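Side-chain contacts in D-lactate dehydrogenase (Fermentative) (Pseudomonas aeruginosa, PDB 6ABJ), which interconverts pyruvate and D-lactate with NADH and NAD+ as cofactor, probably working mainly as a fermentative pyruvate reductase: residues 31-36 with 41-46; 98-103 with 108-113; 120-125 with 176-181; 126-131 with 305-310. All coordinates share one frame; numbering follows the deposited sequence.

Contact 1: 31-36 with 41-46; sequences SFQASN and FELHFQ
Asn36 OD1 accepts the backbone N of Phe41 at 2.8 Å, the donor lying in the carbonyl plane on a lone pair. The same carboxamide gives its other end back to the same residue: Asn36 ND2 donates to Phe41 O at 2.9 Å, where the acceptor lies near the Asn36 amide plane while the donor is tilted 26° from the carbonyl plane of Phe41. With CG anti to the backbone N (chi1 -160°), the amide reaches over to the start of the strand, and this two-point grip fixes its rotation, the C=O and an N-H being offered side by side to the N and O of one residue. Further along there are no hydrogen bonds, only packing. Leu43 of the strand reaches toward the helix, its CD1 lying 3.8 Å from Phe32 O and its CG 3.8 Å from Asn36 ND2. The edge of the Phe45 ring meets Phe32 CB at CZ (4.1 Å) and Gln33 NE2 at CE2 (3.9 Å), with the Gln33 amide turned steeply, 74°, against the ring. Helix 31-35 and strand 42-45 run antiparallel, as expected for the second half of the beta-alpha-beta unit formed by strand 18-21, helix 26-35 and strand 42-45.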
loop_
_atom_site.group_PDB
_atom_site.type_symbol
_atom_site.label_atom_id
_atom_site.label_comp_id
_atom_site.label_asym_id
_atom_site.label_seq_id
_atom_site.Cartn_x
_atom_site.Cartn_y
_atom_site.Cartn_z
ATOM N N SER B 31 -2.574 13.195 -26.741
ATOM C CA SER B 31 -3.766 12.989 -27.542
ATOM C C SER B 31 -3.987 14.187 -28.493
ATOM O O SER B 31 -4.303 14.017 -29.674
ATOM C CB SER B 31 -5.023 12.782 -26.664
ATOM O OG SER B 31 -5.189 13.801 -25.621
ATOM N N PHE B 32 -3.825 15.397 -27.962
ATOM C CA PHE B 32 -4.095 16.616 -28.782
ATOM C C PHE B 32 -3.033 16.778 -29.848
ATOM O O PHE B 32 -3.334 17.192 -30.948
ATOM C CB PHE B 32 -4.191 17.859 -27.895
ATOM C CG PHE B 32 -5.573 18.101 -27.370
ATOM C CD1 PHE B 32 -6.505 18.747 -28.152
ATOM C CD2 PHE B 32 -5.984 17.606 -26.137
ATOM C CE1 PHE B 32 -7.770 18.949 -27.704
ATOM C CE2 PHE B 32 -7.266 17.812 -25.683
ATOM C CZ PHE B 32 -8.167 18.492 -26.458
ATOM N N GLN B 33 -1.780 16.441 -29.549
ATOM C CA GLN B 33 -0.788 16.464 -30.650
ATOM C C GLN B 33 -1.117 15.537 -31.796
ATOM O O GLN B 33 -0.981 15.928 -32.943
ATOM C CB GLN B 33 0.624 16.256 -30.156
ATOM C CG GLN B 33 1.021 17.517 -29.437
ATOM C CD GLN B 33 2.432 17.573 -28.967
ATOM O OE1 GLN B 33 3.087 16.560 -28.790
ATOM N NE2 GLN B 33 2.910 18.789 -28.762
ATOM N N ALA B 34 -1.608 14.355 -31.505
ATOM C CA ALA B 34 -1.947 13.418 -32.564
ATOM C C ALA B 34 -3.168 13.899 -33.331
ATOM O O ALA B 34 -3.214 13.800 -34.569
ATOM C CB ALA B 34 -2.208 12.045 -31.971
ATOM N N SER B 35 -4.138 14.458 -32.594
ATOM C CA SER B 35 -5.356 14.914 -33.217
ATOM C C SER B 35 -5.118 16.154 -34.108
ATOM O O SER B 35 -5.854 16.395 -35.065
ATOM C CB SER B 35 -6.391 15.216 -32.136
ATOM O OG SER B 35 -7.551 15.725 -32.770
ATOM N N ASN B 36 -4.088 16.904 -33.796
ATOM C CA ASN B 36 -3.710 18.135 -34.523
ATOM C C ASN B 36 -3.113 17.888 -35.936
ATOM O O ASN B 36 -2.921 18.834 -36.694
ATOM C CB ASN B 36 -2.711 18.945 -33.674
ATOM C CG ASN B 36 -2.631 20.418 -34.069
ATOM O OD1 ASN B 36 -3.635 21.074 -34.459
ATOM N ND2 ASN B 36 -1.433 20.953 -33.967
ATOM N N PHE B 41 -2.874 23.533 -35.626
ATOM C CA PHE B 41 -2.924 24.629 -34.690
ATOM C C PHE B 41 -1.587 24.713 -33.930
ATOM O O PHE B 41 -0.799 23.789 -33.923
ATOM C CB PHE B 41 -4.129 24.457 -33.750
ATOM C CG PHE B 41 -5.486 24.458 -34.456
ATOM C CD1 PHE B 41 -5.724 25.214 -35.610
ATOM C CD2 PHE B 41 -6.557 23.730 -33.927
ATOM C CE1 PHE B 41 -6.986 25.216 -36.224
ATOM C CE2 PHE B 41 -7.822 23.751 -34.517
ATOM C CZ PHE B 41 -8.046 24.494 -35.666
ATOM N N GLU B 42 -1.327 25.840 -33.295
ATOM C CA GLU B 42 -0.138 26.000 -32.469
ATOM C C GLU B 42 -0.592 25.721 -31.052
ATOM O O GLU B 42 -1.316 26.531 -30.455
ATOM C CB GLU B 42 0.445 27.436 -32.553
ATOM C CG GLU B 42 1.754 27.632 -31.762
ATOM C CD GLU B 42 2.329 29.042 -31.865
ATOM O OE1 GLU B 42 2.198 29.664 -32.928
ATOM O OE2 GLU B 42 2.901 29.554 -30.876
ATOM N N LEU B 43 -0.136 24.597 -30.516
ATOM C CA LEU B 43 -0.536 24.137 -29.180
ATOM C C LEU B 43 0.455 24.447 -28.101
ATOM O O LEU B 43 1.601 24.045 -28.200
ATOM C CB LEU B 43 -0.724 22.634 -29.213
ATOM C CG LEU B 43 -1.591 22.101 -30.365
ATOM C CD1 LEU B 43 -1.745 20.597 -30.200
ATOM C CD2 LEU B 43 -2.971 22.761 -30.391
ATOM N N HIS B 44 -0.016 25.138 -27.056
ATOM C CA HIS B 44 0.779 25.447 -25.862
ATOM C C HIS B 44 0.164 24.773 -24.638
ATOM O O HIS B 44 -1.017 24.983 -24.309
ATOM C CB HIS B 44 0.886 26.972 -25.663
ATOM C CG HIS B 44 1.753 27.652 -26.694
ATOM N ND1 HIS B 44 3.074 27.977 -26.461
ATOM C CD2 HIS B 44 1.494 28.043 -27.965
ATOM C CE1 HIS B 44 3.590 28.543 -27.539
ATOM N NE2 HIS B 44 2.654 28.584 -28.470
ATOM N N PHE B 45 0.975 23.975 -23.961
ATOM C CA PHE B 45 0.547 23.191 -22.765
ATOM C C PHE B 45 1.145 23.751 -21.477
ATOM O O PHE B 45 2.285 23.575 -21.210
ATOM C CB PHE B 45 0.939 21.719 -22.927
ATOM C CG PHE B 45 0.272 21.057 -24.077
ATOM C CD1 PHE B 45 -1.081 20.707 -23.997
ATOM C CD2 PHE B 45 0.942 20.813 -25.257
ATOM C CE1 PHE B 45 -1.736 20.098 -25.056
ATOM C CE2 PHE B 45 0.276 20.226 -26.336
ATOM C CZ PHE B 45 -1.058 19.866 -26.245
ATOM N N GLN B 46 0.327 24.413 -20.686
ATOM C CA GLN B 46 0.670 24.877 -19.357
ATOM C C GLN B 46 0.132 23.905 -18.293
ATOM O O GLN B 46 -1.075 23.630 -18.200
ATOM C CB GLN B 46 0.015 26.246 -19.156
ATOM C CG GLN B 46 0.049 26.834 -17.773
ATOM C CD GLN B 46 1.457 26.866 -17.227
ATOM O OE1 GLN B 46 1.758 26.269 -16.171
ATOM N NE2 GLN B 46 2.346 27.518 -17.976
#

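Contact 2: 98-103 with 108-113; sequences VDLAAA and LPVVHV
Ala103, in the last turns of helix 100-105, meets Leu108 in the loop leading into strand 110-111, and here the packing is close. Leu108 N donates to Ala103 O at 2.8 Å in a nearly straight bond (169°), which ties the backbone of the helix to the chain that returns from it. The Ala103 methyl faces the same place, its CB only 3.3 Å from Leu108 O, while Leu108 CB lies 3.7 Å from Ala103 O. The CA atoms of Ala103 and Leu108 are 5.0 Å apart.

Beyond that point the contact opens into ordinary methyl packing, all of it on one branch of Val110. With CG1 anti to the backbone N (chi1 174°), it is CG2 that is presented to the helix, and three residues gather round it: Val98 through CG1 at 4.1 Å, Ala103 through CB at 4.2 Å and Leu100 through CD2 at 4.3 Å. Leu100 is the loosest of them, a partly exposed residue whose CB sets off to one side and whose end then swings back. On the outer side of the helix, next to the exposed Ala101, Asp99 serves as N-cap: its OD1 accepts Ala102 N at 3.2 Å, the donor standing above the carboxylate plane.

The helix and strand complete the beta-alpha-beta unit of strand 87-90, helix 100-105 and strand 110-111. Val88 and Leu90 of the adjoining parallel strand lie beside Leu108 and Val110, helix 74-82 packs on Ala102, and helix 317-335 takes Pro109 and Val111.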
loop_
_atom_site.group_PDB
_atom_site.type_symbol
_atom_site.label_atom_id
_atom_site.label_comp_id
_atom_site.label_asym_id
_atom_site.label_seq_id
_atom_site.Cartn_x
_atom_site.Cartn_y
_atom_site.Cartn_z
ATOM N N VAL B 98 -17.836 26.986 -15.023
ATOM C CA VAL B 98 -17.959 28.173 -15.911
ATOM C C VAL B 98 -19.114 29.049 -15.507
ATOM O O VAL B 98 -20.255 28.607 -15.457
ATOM C CB VAL B 98 -18.175 27.760 -17.398
ATOM C CG1 VAL B 98 -18.109 28.986 -18.298
ATOM C CG2 VAL B 98 -17.116 26.755 -17.841
ATOM N N ASP B 99 -18.860 30.319 -15.247
ATOM C CA ASP B 99 -19.986 31.275 -15.121
ATOM C C ASP B 99 -20.492 31.696 -16.532
ATOM O O ASP B 99 -19.899 32.552 -17.154
ATOM C CB ASP B 99 -19.521 32.509 -14.320
ATOM C CG ASP B 99 -20.662 33.494 -14.041
ATOM O OD1 ASP B 99 -21.809 33.340 -14.587
ATOM O OD2 ASP B 99 -20.367 34.474 -13.309
ATOM N N LEU B 100 -21.546 31.050 -17.027
ATOM C CA LEU B 100 -21.955 31.170 -18.438
ATOM C C LEU B 100 -22.595 32.506 -18.678
ATOM O O LEU B 100 -22.480 33.054 -19.743
ATOM C CB LEU B 100 -22.953 30.072 -18.807
ATOM C CG LEU B 100 -22.429 28.621 -18.850
ATOM C CD1 LEU B 100 -23.567 27.612 -18.891
ATOM C CD2 LEU B 100 -21.514 28.439 -20.035
ATOM N N ALA B 101 -23.333 33.001 -17.684
ATOM C CA ALA B 101 -23.949 34.324 -17.716
ATOM C C ALA B 101 -22.895 35.393 -17.884
ATOM O O ALA B 101 -23.023 36.290 -18.728
ATOM C CB ALA B 101 -24.769 34.570 -16.451
ATOM N N ALA B 102 -21.830 35.270 -17.148
ATOM C CA ALA B 102 -20.706 36.178 -17.272
ATOM C C ALA B 102 -20.015 36.026 -18.647
ATOM O O ALA B 102 -19.676 37.010 -19.283
ATOM C CB ALA B 102 -19.711 35.974 -16.114
ATOM N N ALA B 103 -19.818 34.804 -19.125
ATOM C CA ALA B 103 -19.169 34.613 -20.438
ATOM C C ALA B 103 -20.012 35.255 -21.586
ATOM O O ALA B 103 -19.451 35.822 -22.522
ATOM C CB ALA B 103 -18.973 33.154 -20.739
ATOM N N LEU B 108 -17.847 35.914 -24.766
ATOM C CA LEU B 108 -16.805 34.905 -24.846
ATOM C C LEU B 108 -17.473 33.526 -24.935
ATOM O O LEU B 108 -17.976 33.042 -23.929
ATOM C CB LEU B 108 -15.964 35.020 -23.576
ATOM C CG LEU B 108 -14.643 34.324 -23.422
ATOM C CD1 LEU B 108 -13.827 34.310 -24.694
ATOM C CD2 LEU B 108 -13.873 35.026 -22.308
ATOM N N PRO B 109 -17.500 32.905 -26.136
ATOM C CA PRO B 109 -18.278 31.675 -26.319
ATOM C C PRO B 109 -17.564 30.477 -25.669
ATOM O O PRO B 109 -16.355 30.539 -25.413
ATOM C CB PRO B 109 -18.377 31.511 -27.835
ATOM C CG PRO B 109 -17.255 32.330 -28.396
ATOM C CD PRO B 109 -16.848 33.351 -27.377
ATOM N N VAL B 110 -18.349 29.471 -25.325
ATOM C CA VAL B 110 -17.854 28.312 -24.620
ATOM C C VAL B 110 -18.283 27.118 -25.422
ATOM O O VAL B 110 -19.433 27.025 -25.819
ATOM C CB VAL B 110 -18.458 28.233 -23.195
ATOM C CG1 VAL B 110 -18.031 26.920 -22.552
ATOM C CG2 VAL B 110 -17.966 29.420 -22.351
ATOM N N VAL B 111 -17.357 26.231 -25.723
ATOM C CA VAL B 111 -17.719 24.977 -26.356
ATOM C C VAL B 111 -17.260 23.786 -25.479
ATOM O O VAL B 111 -16.400 23.948 -24.636
ATOM C CB VAL B 111 -17.117 24.870 -27.765
ATOM C CG1 VAL B 111 -17.853 25.888 -28.655
ATOM C CG2 VAL B 111 -15.619 25.016 -27.745
ATOM N N HIS B 112 -17.814 22.624 -25.735
ATOM C CA HIS B 112 -17.463 21.429 -24.947
ATOM C C HIS B 112 -17.633 20.139 -25.729
ATOM O O HIS B 112 -18.071 20.134 -26.879
ATOM C CB HIS B 112 -18.351 21.406 -23.720
ATOM C CG HIS B 112 -19.721 20.866 -23.952
ATOM N ND1 HIS B 112 -20.416 20.206 -22.956
ATOM C CD2 HIS B 112 -20.573 20.981 -24.993
ATOM C CE1 HIS B 112 -21.621 19.892 -23.414
ATOM N NE2 HIS B 112 -21.734 20.330 -24.652
ATOM N N VAL B 113 -17.272 19.031 -25.080
ATOM C CA VAL B 113 -17.457 17.694 -25.601
ATOM C C VAL B 113 -18.843 17.227 -25.172
ATOM O O VAL B 113 -19.109 17.157 -23.964
ATOM C CB VAL B 113 -16.337 16.769 -25.048
ATOM C CG1 VAL B 113 -16.537 15.364 -25.595
ATOM C CG2 VAL B 113 -14.987 17.341 -25.430
#

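Contact 3: 120-125 with 176-181; sequences AVAEHA and ARIMAG
Ile178 has the largest share of buried surface here, and it makes the contact with a single atom, the CD1 methyl at the end of its longer branch. CG1 stands anti to the carbonyl carbon (chi1 -64°) and the chain then extends (chi2 167°), which carries CD1 across to helix 118-134. There it settles between two successive residues: Ala122 offers its CB at 4.2 Å and Glu123 the aliphatic CG at 4.1 Å. The Ala122 CB points toward the other helix, but CD1 meets its methyl from the flank, whereas the Glu123 side chain leaves at an angle and crosses that of Ile178 at about a right angle, so that only its hydrocarbon part is used.

This is helix-to-helix packing in the nucleotide-binding half of the molecule. Helix 170-181 is the one that follows strand 162-166 and a GxGxxG-like turn of Rossmann type, and it begins with Gln170 and Ile171, both of which bind NADH. Ala122 lies close to Ile171 and also packs on Thr174 and Phe175 of that helix.

The carboxylate of Glu123 turns to another chain: its OE1 accepts the backbone N of Leu158 of the second subunit and its OE2 that of His159 of the same subunit, two bonds that hold the buried group in place. Phe182 of the second subunit packs on both Glu123 and Ile178.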
loop_
_atom_site.group_PDB
_atom_site.type_symbol
_atom_site.label_atom_id
_atom_site.label_comp_id
_atom_site.label_asym_id
_atom_site.label_seq_id
_atom_site.Cartn_x
_atom_site.Cartn_y
_atom_site.Cartn_z
ATOM N N ALA B 120 -15.483 3.095 -23.574
ATOM C CA ALA B 120 -14.508 3.370 -22.521
ATOM C C ALA B 120 -15.183 3.415 -21.163
ATOM O O ALA B 120 -14.692 2.789 -20.187
ATOM C CB ALA B 120 -13.760 4.654 -22.779
ATOM N N VAL B 121 -16.292 4.152 -21.073
ATOM C CA VAL B 121 -16.984 4.351 -19.815
ATOM C C VAL B 121 -17.666 3.068 -19.318
ATOM O O VAL B 121 -17.553 2.705 -18.145
ATOM C CB VAL B 121 -17.960 5.567 -19.856
ATOM C CG1 VAL B 121 -18.659 5.749 -18.505
ATOM C CG2 VAL B 121 -17.176 6.842 -20.167
ATOM N N ALA B 122 -18.319 2.329 -20.202
ATOM C CA ALA B 122 -19.007 1.123 -19.779
ATOM C C ALA B 122 -17.969 0.019 -19.363
ATOM O O ALA B 122 -18.209 -0.727 -18.433
ATOM C CB ALA B 122 -19.902 0.614 -20.898
ATOM N N GLU B 123 -16.858 -0.048 -20.076
ATOM C CA GLU B 123 -15.786 -0.950 -19.746
ATOM C C GLU B 123 -15.233 -0.667 -18.332
ATOM O O GLU B 123 -14.954 -1.599 -17.561
ATOM C CB GLU B 123 -14.731 -0.969 -20.826
ATOM C CG GLU B 123 -15.213 -1.680 -22.096
ATOM C CD GLU B 123 -14.198 -1.619 -23.226
ATOM O OE1 GLU B 123 -13.034 -1.324 -22.959
ATOM O OE2 GLU B 123 -14.611 -1.870 -24.405
ATOM N N HIS B 124 -15.104 0.603 -18.005
ATOM C CA HIS B 124 -14.590 0.995 -16.732
ATOM C C HIS B 124 -15.561 0.586 -15.614
ATOM O O HIS B 124 -15.129 0.093 -14.588
ATOM C CB HIS B 124 -14.374 2.469 -16.680
ATOM C CG HIS B 124 -13.602 2.898 -15.460
ATOM N ND1 HIS B 124 -12.243 2.799 -15.390
ATOM C CD2 HIS B 124 -13.989 3.484 -14.313
ATOM C CE1 HIS B 124 -11.813 3.264 -14.222
ATOM N NE2 HIS B 124 -12.859 3.703 -13.554
ATOM N N ALA B 125 -16.864 0.744 -15.846
ATOM C CA ALA B 125 -17.846 0.286 -14.922
ATOM C C ALA B 125 -17.686 -1.208 -14.695
ATOM O O ALA B 125 -17.738 -1.659 -13.544
ATOM C CB ALA B 125 -19.250 0.643 -15.377
ATOM N N ALA B 176 -25.075 -2.580 -20.650
ATOM C CA ALA B 176 -26.013 -3.713 -20.623
ATOM C C ALA B 176 -25.560 -4.846 -21.538
ATOM O O ALA B 176 -25.633 -6.037 -21.148
ATOM C CB ALA B 176 -27.427 -3.253 -20.954
ATOM N N ARG B 177 -25.083 -4.532 -22.749
ATOM C CA ARG B 177 -24.669 -5.563 -23.692
ATOM C C ARG B 177 -23.470 -6.339 -23.154
ATOM O O ARG B 177 -23.359 -7.573 -23.269
ATOM C CB ARG B 177 -24.300 -4.938 -25.089
ATOM C CG ARG B 177 -23.820 -5.947 -26.140
ATOM C CD ARG B 177 -24.150 -5.544 -27.613
ATOM N NE ARG B 177 -24.188 -4.096 -27.738
ATOM C CZ ARG B 177 -25.282 -3.339 -27.863
ATOM N NH1 ARG B 177 -26.467 -3.863 -27.969
ATOM N NH2 ARG B 177 -25.167 -2.011 -27.870
ATOM N N ILE B 178 -22.521 -5.628 -22.555
ATOM C CA ILE B 178 -21.372 -6.336 -21.955
ATOM C C ILE B 178 -21.843 -7.259 -20.864
ATOM O O ILE B 178 -21.433 -8.402 -20.830
ATOM C CB ILE B 178 -20.352 -5.366 -21.362
ATOM C CG1 ILE B 178 -19.735 -4.513 -22.463
ATOM C CG2 ILE B 178 -19.224 -6.147 -20.717
ATOM C CD1 ILE B 178 -18.961 -3.317 -21.949
ATOM N N MET B 179 -22.714 -6.785 -19.967
ATOM C CA MET B 179 -23.099 -7.624 -18.831
ATOM C C MET B 179 -23.965 -8.835 -19.291
ATOM O O MET B 179 -23.872 -9.931 -18.688
ATOM C CB MET B 179 -23.822 -6.841 -17.732
ATOM C CG MET B 179 -22.986 -5.725 -17.102
ATOM S SD MET B 179 -21.419 -6.378 -16.413
ATOM C CE MET B 179 -22.041 -7.284 -15.008
ATOM N N ALA B 180 -24.771 -8.632 -20.333
ATOM C CA ALA B 180 -25.462 -9.750 -20.979
ATOM C C ALA B 180 -24.539 -10.849 -21.449
ATOM O O ALA B 180 -24.841 -12.005 -21.263
ATOM C CB ALA B 180 -26.312 -9.248 -22.129
ATOM N N GLY B 181 -23.346 -10.505 -21.934
ATOM C CA GLY B 181 -22.340 -11.500 -22.346
ATOM C C GLY B 181 -21.743 -12.352 -21.257
ATOM O O GLY B 181 -21.245 -13.464 -21.510
#

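Contact 4: 126-131 with 305-310; sequences VGLILT and NVVVTA
Leu128 leaves its helix with CG anti to the carbonyl carbon (chi1 -79°), and CD1 continues the extended chain (chi2 178°), leaving CD2 as the side branch that faces strand 306-308; Thr309 answers with CG2 anti to its own carbonyl carbon, OG1 lying between backbone N and carbonyl carbon (chi1 52°). The Leu128 CD2 methyl is the hub. Val307 CG1 lies 3.8 Å from it, the two side chains crossing at a slant, and Thr309 CG2 lies 4.1 Å from it as leucine and threonine slide past one another in opposite directions. One helical turn on, Thr131 adds a looser touch, its CG2 4.3 Å from Val307 CG2. No polar bond joins the two segments.

The hydroxyl of Thr309 is engaged elsewhere, with Asp274 OD1 and His124 NE2, while that of Thr131 bonds to His137 ND1. Val308, whose CB points away from the helix, has its backbone O hydrogen-bonded to Thr143 OG1 of the second subunit. Helix 118-134 lies against the outermost strand of the parallel Rossmann sheet within this chain, where 306-308 pairs with 268-273, and the packed methyls adjoin the NADH site: Asp274 and Thr248, both seen to bind the cofactor, are immediate neighbours of Thr309 and Leu128.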
loop_
_atom_site.group_PDB
_atom_site.type_symbol
_atom_site.label_atom_id
_atom_site.label_comp_id
_atom_site.label_asym_id
_atom_site.label_seq_id
_atom_site.Cartn_x
_atom_site.Cartn_y
_atom_site.Cartn_z
ATOM N N VAL B 126 -17.533 -1.995 -15.758
ATOM C CA VAL B 126 -17.364 -3.429 -15.595
ATOM C C VAL B 126 -16.063 -3.752 -14.832
ATOM O O VAL B 126 -16.035 -4.667 -13.988
ATOM C CB VAL B 126 -17.459 -4.158 -16.958
ATOM C CG1 VAL B 126 -17.212 -5.631 -16.807
ATOM C CG2 VAL B 126 -18.824 -3.895 -17.594
ATOM N N GLY B 127 -14.997 -3.001 -15.077
ATOM C CA GLY B 127 -13.778 -3.201 -14.346
ATOM C C GLY B 127 -13.958 -2.957 -12.829
ATOM O O GLY B 127 -13.442 -3.708 -11.983
ATOM N N LEU B 128 -14.807 -1.990 -12.491
ATOM C CA LEU B 128 -15.033 -1.643 -11.073
ATOM C C LEU B 128 -15.805 -2.815 -10.488
ATOM O O LEU B 128 -15.543 -3.248 -9.352
ATOM C CB LEU B 128 -15.860 -0.319 -10.949
ATOM C CG LEU B 128 -15.025 0.975 -11.169
ATOM C CD1 LEU B 128 -15.999 2.182 -11.062
ATOM C CD2 LEU B 128 -13.884 1.110 -10.212
ATOM N N ILE B 129 -16.764 -3.333 -11.238
ATOM C CA ILE B 129 -17.542 -4.495 -10.749
ATOM C C ILE B 129 -16.630 -5.682 -10.435
ATOM O O ILE B 129 -16.720 -6.299 -9.352
ATOM C CB ILE B 129 -18.597 -4.934 -11.821
ATOM C CG1 ILE B 129 -19.695 -3.890 -11.845
ATOM C CG2 ILE B 129 -19.187 -6.290 -11.471
ATOM C CD1 ILE B 129 -20.705 -4.003 -12.921
ATOM N N LEU B 130 -15.721 -5.992 -11.352
ATOM C CA LEU B 130 -14.909 -7.183 -11.181
ATOM C C LEU B 130 -13.875 -7.010 -10.113
ATOM O O LEU B 130 -13.635 -7.918 -9.348
ATOM C CB LEU B 130 -14.237 -7.571 -12.498
ATOM C CG LEU B 130 -15.219 -8.352 -13.402
ATOM C CD1 LEU B 130 -14.717 -8.294 -14.794
ATOM C CD2 LEU B 130 -15.440 -9.779 -12.876
ATOM N N THR B 131 -13.286 -5.807 -10.001
ATOM C CA THR B 131 -12.329 -5.604 -8.964
ATOM C C THR B 131 -12.995 -5.722 -7.572
ATOM O O THR B 131 -12.403 -6.264 -6.638
ATOM C CB THR B 131 -11.462 -4.307 -9.108
ATOM O OG1 THR B 131 -10.430 -4.362 -8.105
ATOM C CG2 THR B 131 -12.186 -3.099 -8.821
ATOM N N ASN B 305 -14.550 -2.430 0.887
ATOM C CA ASN B 305 -15.462 -2.821 -0.163
ATOM C C ASN B 305 -15.963 -1.609 -0.942
ATOM O O ASN B 305 -17.004 -1.643 -1.563
ATOM C CB ASN B 305 -16.648 -3.580 0.453
ATOM C CG ASN B 305 -17.350 -2.809 1.621
ATOM O OD1 ASN B 305 -16.763 -1.961 2.280
ATOM N ND2 ASN B 305 -18.612 -3.156 1.869
ATOM N N VAL B 306 -15.127 -0.587 -0.945
ATOM C CA VAL B 306 -15.299 0.613 -1.798
ATOM C C VAL B 306 -14.067 0.876 -2.633
ATOM O O VAL B 306 -12.968 0.814 -2.124
ATOM C CB VAL B 306 -15.560 1.853 -0.943
ATOM C CG1 VAL B 306 -15.602 3.114 -1.773
ATOM C CG2 VAL B 306 -16.827 1.671 -0.145
ATOM N N VAL B 307 -14.272 1.136 -3.939
ATOM C CA VAL B 307 -13.190 1.567 -4.842
ATOM C C VAL B 307 -13.664 2.836 -5.527
ATOM O O VAL B 307 -14.757 2.848 -6.081
ATOM C CB VAL B 307 -12.912 0.471 -5.929
ATOM C CG1 VAL B 307 -11.945 0.999 -6.959
ATOM C CG2 VAL B 307 -12.334 -0.795 -5.236
ATOM N N VAL B 308 -12.802 3.832 -5.479
ATOM C CA VAL B 308 -13.055 5.147 -6.086
ATOM C C VAL B 308 -11.945 5.395 -7.069
ATOM O O VAL B 308 -10.780 5.257 -6.739
ATOM C CB VAL B 308 -13.040 6.269 -5.065
ATOM C CG1 VAL B 308 -13.204 7.653 -5.778
ATOM C CG2 VAL B 308 -14.102 6.030 -4.028
ATOM N N THR B 309 -12.345 5.678 -8.342
ATOM C CA THR B 309 -11.457 6.182 -9.338
ATOM C C THR B 309 -11.848 7.638 -9.640
ATOM O O THR B 309 -13.011 7.996 -9.505
ATOM C CB THR B 309 -11.450 5.278 -10.626
ATOM O OG1 THR B 309 -12.757 5.067 -11.098
ATOM C CG2 THR B 309 -10.829 3.864 -10.300
ATOM N N ALA B 310 -10.846 8.440 -10.009
ATOM C CA ALA B 310 -10.988 9.889 -9.987
ATOM C C ALA B 310 -11.419 10.432 -11.352
ATOM O O ALA B 310 -10.642 11.071 -12.096
ATOM C CB ALA B 310 -9.734 10.556 -9.426
#

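Contacts 1 and 2 lie on the five-stranded parallel sheet, each joining a helix to a neighbouring strand of a beta-alpha-beta unit; 42-45 and 110-111 are its two outermost strands. Contact 1 is a surface contact and relies on a side-chain amide, whereas contact 2 is mostly buried and combines one backbone bond with methyl packing. Contacts 3 and 4 are buried in the NAD-binding part, share helix 118-134 and are wholly apolar across their segments. They also touch: Met179 SD and Ile178 CG2 pack on Val126 CG2. Both lie at the second subunit, unlike contacts 1 and 2, and about 31 to 33 Å, centre to centre, separates the two pairs.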